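Particle-associated glycoside hydrolase (Acinetobacter phage Fri1, PDB 6C72) probably cleaves the capsular polysaccharide of Acinetobacter baumannii as a trimeric phage tailspike depolymerase, degrading the host capsule during virus entry. Local coordinates at residues N352-G357 against N376-T381; C372-C377 against T399-W404; N284-Q289 against N319-A324. All blocks are in the same frame, centred on the assembly; numbering follows the deposited sequence.

Interaction 1. Residues N352-G357 against N376-T381. With ZN (zinc ion), chain K.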
# COMPACT_ATOMS: atom_id res chain seq x y z
N ASN A 352 0.86 11.11 0.49
CA ASN A 352 2.04 11.96 0.33
C ASN A 352 1.76 13.18 -0.55
O ASN A 352 2.67 13.70 -1.19
CB ASN A 352 3.24 11.18 -0.23
CG ASN A 352 3.55 9.91 0.56
OD1 ASN A 352 3.03 9.69 1.65
ND2 ASN A 352 4.45 9.09 0.03
N CYS A 353 0.51 13.64 -0.59
CA CYS A 353 0.14 14.73 -1.47
C CYS A 353 0.20 16.07 -0.74
O CYS A 353 0.14 16.13 0.49
CB CYS A 353 -1.26 14.52 -2.04
SG CYS A 353 -1.43 13.11 -3.17
N ARG A 354 0.25 17.14 -1.52
CA ARG A 354 0.30 18.50 -1.00
C ARG A 354 -0.81 19.32 -1.64
O ARG A 354 -0.94 19.35 -2.87
CB ARG A 354 1.66 19.13 -1.24
CG ARG A 354 2.67 18.52 -0.30
CD ARG A 354 4.10 18.86 -0.61
NE ARG A 354 4.53 18.47 -1.96
CZ ARG A 354 4.62 17.22 -2.40
NH1 ARG A 354 4.25 16.20 -1.62
NH2 ARG A 354 5.06 16.98 -3.63
N PHE A 355 -1.65 19.90 -0.79
CA PHE A 355 -2.72 20.79 -1.22
C PHE A 355 -2.25 22.20 -0.91
O PHE A 355 -2.11 22.59 0.26
CB PHE A 355 -4.03 20.44 -0.50
CG PHE A 355 -4.56 19.07 -0.85
CD1 PHE A 355 -3.99 17.92 -0.34
CD2 PHE A 355 -5.66 18.93 -1.70
CE1 PHE A 355 -4.50 16.66 -0.66
CE2 PHE A 355 -6.17 17.68 -2.03
CZ PHE A 355 -5.59 16.55 -1.51
N LYS A 356 -1.98 22.97 -1.97
CA LYS A 356 -1.35 24.27 -1.84
C LYS A 356 -2.33 25.36 -2.27
O LYS A 356 -3.26 25.13 -3.04
CB LYS A 356 -0.09 24.35 -2.69
CG LYS A 356 1.03 23.44 -2.24
CD LYS A 356 2.21 23.52 -3.19
CE LYS A 356 3.33 22.60 -2.76
NZ LYS A 356 4.39 22.53 -3.78
N GLY A 357 -2.07 26.57 -1.78
CA GLY A 357 -2.90 27.69 -2.13
C GLY A 357 -4.31 27.54 -1.62
O GLY A 357 -4.53 27.47 -0.40
N ASN A 376 -0.43 11.30 5.22
CA ASN A 376 0.84 11.99 5.02
C ASN A 376 0.72 13.09 3.96
O ASN A 376 1.62 13.28 3.14
CB ASN A 376 1.97 11.01 4.69
CG ASN A 376 2.62 10.44 5.95
OD1 ASN A 376 3.45 11.10 6.58
ND2 ASN A 376 2.24 9.21 6.32
N CYS A 377 -0.39 13.80 4.00
CA CYS A 377 -0.66 14.93 3.12
C CYS A 377 -0.48 16.26 3.85
O CYS A 377 -0.53 16.35 5.08
CB CYS A 377 -2.08 14.83 2.56
SG CYS A 377 -2.33 13.41 1.50
N GLU A 378 -0.29 17.32 3.06
CA GLU A 378 -0.16 18.67 3.57
C GLU A 378 -1.31 19.54 3.06
O GLU A 378 -1.71 19.42 1.90
CB GLU A 378 1.16 19.30 3.17
CG GLU A 378 2.40 18.58 3.66
CD GLU A 378 3.67 19.30 3.25
OE1 GLU A 378 3.72 20.54 3.39
OE2 GLU A 378 4.62 18.64 2.76
N PHE A 379 -1.83 20.40 3.92
CA PHE A 379 -2.96 21.27 3.58
C PHE A 379 -2.61 22.71 3.93
O PHE A 379 -2.28 23.00 5.08
CB PHE A 379 -4.22 20.82 4.31
CG PHE A 379 -4.72 19.47 3.87
CD1 PHE A 379 -5.62 19.36 2.82
CD2 PHE A 379 -4.29 18.32 4.50
CE1 PHE A 379 -6.09 18.11 2.39
CE2 PHE A 379 -4.76 17.07 4.10
CZ PHE A 379 -5.66 16.97 3.03
N ASP A 380 -2.65 23.61 2.93
CA ASP A 380 -2.46 25.03 3.18
C ASP A 380 -3.69 25.68 3.81
O ASP A 380 -3.58 26.73 4.45
CB ASP A 380 -2.12 25.78 1.89
CG ASP A 380 -0.66 25.67 1.51
OD1 ASP A 380 0.09 24.99 2.24
OD2 ASP A 380 -0.27 26.23 0.47
N THR A 381 -4.87 25.09 3.60
CA THR A 381 -6.11 25.66 4.10
C THR A 381 -6.98 24.51 4.61
O THR A 381 -6.43 23.47 4.99
CB THR A 381 -6.79 26.49 2.99
OG1 THR A 381 -7.97 27.13 3.48
CG2 THR A 381 -7.14 25.63 1.77
ZN ZN K . 5.03 22.03 2.64
O HOH W 1 4.56 16.31 1.40
O HOH W 2 0.27 22.28 1.91
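Phe355 and Phe379 lie side by side on adjacent parallel strands and form an offset stack, with ring centroids 4.7 Å apart and planes only 12° from parallel. The overlap is partial: Phe379 CE1 sits over one face of the Phe355 ring near its rim, 3.4 Å from Phe355 CD1. Both rings share the same first torsion, CG anti to the carbonyl carbon, which keeps them in step. Phe322 stacks on Phe355 as well, and Ile361 touches both rings, so the stacked phenylalanines of neighbouring parallel strands form an aromatic column in the interior of a parallel beta-helix. The backbone pairing behind them is regular parallel ladder, Phe355 N giving its hydrogen to Glu378 O at 2.7 Å and Asp380 N to Phe355 O. Arg354 and Glu378 project from the other face, also side by side, with guanidinium and carboxylate planes 47° apart. Their charged atoms do not meet directly; a water spans them, 3.0 Å from Arg354 NH1 and 2.7 Å from Glu378 OE2, while Arg354 NH2 bonds Asn319. At the far end Gly357 N reaches Asp380 OD2 at 2.9 Å, meeting it on the anti side, 27° out of the carboxylate plane, and Lys406 forms a salt bridge with Asp380 OD1. Glu378 divides its oxygens: Glu378 OE1 binds zinc at 2.1 Å and Trp404 NE1, OE2 takes the bridging water, and together these fix the carboxylate's rotation.

Interaction 2. Residues C372-C377 against T399-W404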
# COMPACT_ATOMS: atom_id res chain seq x y z
N CYS A 372 -12.73 6.78 3.02
CA CYS A 372 -11.91 7.91 2.58
C CYS A 372 -10.52 7.85 3.22
O CYS A 372 -10.39 7.75 4.45
CB CYS A 372 -12.62 9.20 2.96
SG CYS A 372 -11.62 10.68 2.94
N ILE A 373 -9.47 7.94 2.40
CA ILE A 373 -8.08 7.77 2.84
C ILE A 373 -7.28 9.03 2.51
O ILE A 373 -7.05 9.34 1.34
CB ILE A 373 -7.43 6.54 2.19
CG1 ILE A 373 -8.11 5.24 2.65
CG2 ILE A 373 -5.93 6.52 2.49
CD1 ILE A 373 -7.92 4.93 4.10
N VAL A 374 -6.80 9.71 3.55
CA VAL A 374 -5.89 10.84 3.42
C VAL A 374 -4.72 10.60 4.37
O VAL A 374 -4.91 10.60 5.60
CB VAL A 374 -6.57 12.18 3.73
CG1 VAL A 374 -5.56 13.34 3.54
CG2 VAL A 374 -7.84 12.37 2.89
N ASP A 375 -3.53 10.39 3.83
CA ASP A 375 -2.40 9.99 4.66
C ASP A 375 -1.13 10.72 4.24
O ASP A 375 -0.78 10.74 3.05
CB ASP A 375 -2.20 8.48 4.58
CG ASP A 375 -1.05 8.00 5.42
OD1 ASP A 375 -1.25 7.82 6.64
OD2 ASP A 375 0.05 7.81 4.86
N ASN A 376 -0.43 11.30 5.22
CA ASN A 376 0.84 11.99 5.02
C ASN A 376 0.72 13.09 3.96
O ASN A 376 1.62 13.28 3.14
CB ASN A 376 1.97 11.01 4.69
CG ASN A 376 2.62 10.44 5.95
OD1 ASN A 376 3.45 11.10 6.58
ND2 ASN A 376 2.24 9.21 6.32
N CYS A 377 -0.39 13.80 4.00
CA CYS A 377 -0.66 14.93 3.12
C CYS A 377 -0.48 16.26 3.85
O CYS A 377 -0.53 16.35 5.08
CB CYS A 377 -2.08 14.83 2.56
SG CYS A 377 -2.33 13.41 1.50
N THR A 399 -4.85 10.29 8.52
CA THR A 399 -3.69 9.97 9.34
C THR A 399 -2.44 10.73 8.89
O THR A 399 -2.20 10.92 7.68
CB THR A 399 -3.40 8.47 9.31
OG1 THR A 399 -3.40 8.02 7.95
CG2 THR A 399 -4.43 7.67 10.13
N ASN A 400 -1.66 11.19 9.87
CA ASN A 400 -0.33 11.70 9.63
C ASN A 400 -0.33 12.86 8.64
O ASN A 400 0.59 13.01 7.85
CB ASN A 400 0.61 10.60 9.14
CG ASN A 400 0.73 9.48 10.15
OD1 ASN A 400 0.44 8.32 9.84
ND2 ASN A 400 1.16 9.82 11.36
N ASN A 401 -1.37 13.68 8.66
CA ASN A 401 -1.45 14.85 7.80
C ASN A 401 -1.13 16.09 8.62
O ASN A 401 -1.21 16.09 9.85
CB ASN A 401 -2.84 14.98 7.17
CG ASN A 401 -3.26 13.71 6.46
OD1 ASN A 401 -2.64 13.34 5.46
ND2 ASN A 401 -4.31 13.02 6.98
N THR A 402 -0.79 17.16 7.91
CA THR A 402 -0.54 18.45 8.54
C THR A 402 -1.51 19.46 7.95
O THR A 402 -1.66 19.56 6.72
CB THR A 402 0.92 18.88 8.33
OG1 THR A 402 1.78 17.97 9.02
CG2 THR A 402 1.18 20.32 8.84
N LEU A 403 -2.21 20.18 8.80
CA LEU A 403 -2.99 21.33 8.38
C LEU A 403 -2.16 22.57 8.74
O LEU A 403 -2.04 22.93 9.91
CB LEU A 403 -4.37 21.33 9.02
CG LEU A 403 -5.41 20.48 8.27
CD1 LEU A 403 -5.15 18.97 8.40
CD2 LEU A 403 -6.83 20.80 8.71
N TRP A 404 -1.56 23.20 7.73
CA TRP A 404 -0.67 24.32 7.99
C TRP A 404 -1.44 25.56 8.42
O TRP A 404 -0.88 26.42 9.12
CB TRP A 404 0.19 24.63 6.76
CG TRP A 404 1.23 23.59 6.43
CD1 TRP A 404 1.31 22.83 5.29
CD2 TRP A 404 2.35 23.21 7.24
NE1 TRP A 404 2.40 22.00 5.34
CE2 TRP A 404 3.06 22.21 6.53
CE3 TRP A 404 2.82 23.60 8.50
CZ2 TRP A 404 4.20 21.61 7.04
CZ3 TRP A 404 3.95 23.01 9.00
CH2 TRP A 404 4.63 22.02 8.27
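The side-chain amide of Asn401 reaches across to 372-377 and spends both its ends on backbone atoms. Asn401 ND2 donates to Val374 O at 2.8 Å, nearly straight at 170° and in the plane of its own amide, though it arrives from above the carbonyl plane of Val374. Asn401 OD1 accepts Cys377 N at 2.7 Å on a lone pair in the carbonyl plane. With CG anti to the carbonyl carbon (chi1 -53°), the amide turns back across the bend, and two bonds at its opposite ends fix its rotation. Val374 O is gripped twice, since Thr399 N also donates to it, from nearly straight ahead. The ladder continues with Asn376 N to Thr399 O at 3.1 Å and Thr402 N to Cys377 O at 3.0 Å. Asp375 has both carboxylate oxygens engaged: Thr399 OG1 donates to the anti lone pair of Asp375 OD1 at 2.5 Å, and Asn376 ND2 approaches Asp375 OD2 from above the carboxylate plane. Asp375 is also a zinc-binding residue of this protein. Asn376 and Asn400 run alongside each other, ND2 of the former 3.5 Å from CB of the latter. Asn426 OD1 accepts Asn401 N in like manner. Asn401 thus bridges the backbone of the preceding coil at a beta-helix turn: OD1 supplies Cys377 N with its acceptor, while ND2 adds a second bond to Val374 O.

Interaction 3. Residues N284-Q289 against N319-A324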
# COMPACT_ATOMS: atom_id res chain seq x y z
N ASN A 284 3.75 11.50 -8.60
CA ASN A 284 4.59 12.69 -8.83
C ASN A 284 4.03 13.53 -9.98
O ASN A 284 4.76 13.96 -10.88
CB ASN A 284 6.05 12.31 -9.08
CG ASN A 284 7.00 13.51 -8.96
OD1 ASN A 284 6.79 14.42 -8.15
ND2 ASN A 284 8.05 13.52 -9.79
N CYS A 285 2.71 13.70 -9.99
CA CYS A 285 2.04 14.57 -10.94
C CYS A 285 1.53 15.79 -10.20
O CYS A 285 1.36 15.76 -8.99
CB CYS A 285 0.87 13.84 -11.62
SG CYS A 285 1.40 12.38 -12.56
N THR A 286 1.27 16.88 -10.92
CA THR A 286 0.69 18.06 -10.30
C THR A 286 -0.59 18.45 -11.02
O THR A 286 -0.81 18.08 -12.18
CB THR A 286 1.66 19.26 -10.29
OG1 THR A 286 1.76 19.83 -11.60
CG2 THR A 286 3.05 18.86 -9.79
N PHE A 287 -1.46 19.15 -10.31
CA PHE A 287 -2.70 19.69 -10.85
C PHE A 287 -2.79 21.14 -10.40
O PHE A 287 -2.93 21.41 -9.20
CB PHE A 287 -3.92 18.88 -10.37
CG PHE A 287 -3.80 17.38 -10.61
CD1 PHE A 287 -3.13 16.57 -9.70
CD2 PHE A 287 -4.35 16.80 -11.74
CE1 PHE A 287 -3.02 15.20 -9.90
CE2 PHE A 287 -4.25 15.44 -11.97
CZ PHE A 287 -3.58 14.63 -11.04
N GLN A 288 -2.65 22.08 -11.33
CA GLN A 288 -2.43 23.48 -10.95
C GLN A 288 -3.32 24.41 -11.76
O GLN A 288 -3.29 24.37 -12.99
CB GLN A 288 -0.95 23.87 -11.13
CG GLN A 288 0.01 22.75 -10.80
CD GLN A 288 1.42 23.22 -10.51
OE1 GLN A 288 1.62 24.17 -9.75
NE2 GLN A 288 2.40 22.56 -11.11
N GLN A 289 -4.10 25.23 -11.06
CA GLN A 289 -4.82 26.37 -11.65
C GLN A 289 -4.15 27.66 -11.18
O GLN A 289 -4.61 28.33 -10.25
CB GLN A 289 -6.29 26.32 -11.26
CG GLN A 289 -7.04 25.11 -11.82
CD GLN A 289 -7.53 25.31 -13.26
OE1 GLN A 289 -6.97 26.09 -14.03
NE2 GLN A 289 -8.59 24.59 -13.63
N ASN A 319 2.20 11.34 -3.91
CA ASN A 319 3.19 12.42 -4.04
C ASN A 319 2.79 13.39 -5.15
O ASN A 319 3.61 13.80 -5.97
CB ASN A 319 4.59 11.84 -4.27
CG ASN A 319 5.68 12.89 -4.22
OD1 ASN A 319 5.51 13.94 -3.60
ND2 ASN A 319 6.80 12.61 -4.87
N CYS A 320 1.52 13.76 -5.17
CA CYS A 320 1.00 14.71 -6.14
C CYS A 320 0.78 16.06 -5.47
O CYS A 320 0.70 16.16 -4.24
CB CYS A 320 -0.32 14.21 -6.75
SG CYS A 320 -0.12 12.73 -7.78
N VAL A 321 0.71 17.11 -6.29
CA VAL A 321 0.45 18.46 -5.83
C VAL A 321 -0.86 18.93 -6.43
O VAL A 321 -1.08 18.82 -7.64
CB VAL A 321 1.59 19.43 -6.20
CG1 VAL A 321 1.20 20.88 -5.85
CG2 VAL A 321 2.90 19.03 -5.51
N PHE A 322 -1.75 19.43 -5.58
CA PHE A 322 -2.96 20.12 -5.99
C PHE A 322 -2.81 21.57 -5.55
O PHE A 322 -2.66 21.84 -4.36
CB PHE A 322 -4.20 19.49 -5.37
CG PHE A 322 -4.30 18.02 -5.60
CD1 PHE A 322 -4.88 17.52 -6.76
CD2 PHE A 322 -3.83 17.12 -4.64
CE1 PHE A 322 -4.98 16.15 -6.97
CE2 PHE A 322 -3.92 15.74 -4.84
CZ PHE A 322 -4.50 15.26 -6.02
N ASN A 323 -2.84 22.49 -6.51
CA ASN A 323 -2.49 23.88 -6.23
C ASN A 323 -3.42 24.80 -6.99
O ASN A 323 -3.57 24.67 -8.20
CB ASN A 323 -1.02 24.14 -6.60
CG ASN A 323 -0.52 25.46 -6.09
OD1 ASN A 323 -1.23 26.20 -5.41
ND2 ASN A 323 0.74 25.77 -6.39
N ALA A 324 -4.03 25.75 -6.29
CA ALA A 324 -4.94 26.67 -6.94
C ALA A 324 -4.84 28.04 -6.31
O ALA A 324 -4.64 28.17 -5.10
CB ALA A 324 -6.39 26.16 -6.88
O HOH W 3 4.89 15.94 -6.94
O HOH W 4 8.04 15.23 -5.65
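Phe287 lies alongside Phe322 with ring planes 9° apart, yet the rings are slid so far past each other that they barely overlap: centroids are 5.1 Å apart, and the closest approach is Phe287 CD1 to Phe322 CE1 at 3.3 Å. Cys320 CB and Val321 O sit at the edge of the Phe287 ring. Edge-to-face contacts with Phe282 and Phe300 enclose the same ring. On the opposite face Thr286 CG2 packs against Val321 CB at 3.9 Å; its OG1 accepts from Gln288 NE2 and also bonds Asn263. The backbones run in exact register, the strand axes 4.7 Å apart and 1° from parallel, tied by four hydrogen bonds that include Phe287 N to Val321 O at 2.7 Å. Where the strands begin, Asn284 CA meets Asn319 O directly, and their side chains point the same way, amide planes 13° apart. Two waters also bridge them: one links Asn284 OD1 to Asn319 O, 2.7 Å from each, the other Asn284 OD1 to Asn319 ND2. Asn284 ND2 bonds Asn261 OD1, and Asn319 OD1 bonds Arg354 NH2. Like side chains at equivalent positions, phenylalanine beside phenylalanine, mark successive coils of a right-handed parallel beta-helix, as in other phage tailspikes.

How the interactions relate
From the N terminus, interaction 3 comes first: 284-289 returns to 319-324 after 29 residues, closing one coil of the beta-helix. Interaction 1 opens afterwards at 352-357 and closes at 376-381, 18 residues on. Interaction 2 begins at 372-377, straddling the end of that span, and ends at 399-404, so the loops of interactions 1 and 2 overlap, sharing Asn376 and Cys377, whereas interaction 3 is in series with both. Laterally the strands run 286-289, 321-324, 354-357, 378-379, 402-403. Interactions 1 and 2 touch, Phe379 O probably hydrogen-bonded to Trp404 N; interactions 1 and 3 touch through the 354-357 and 321-324 pairing, while interactions 2 and 3 stay about 7 Å apart at nearest atoms. All three touch the second subunit.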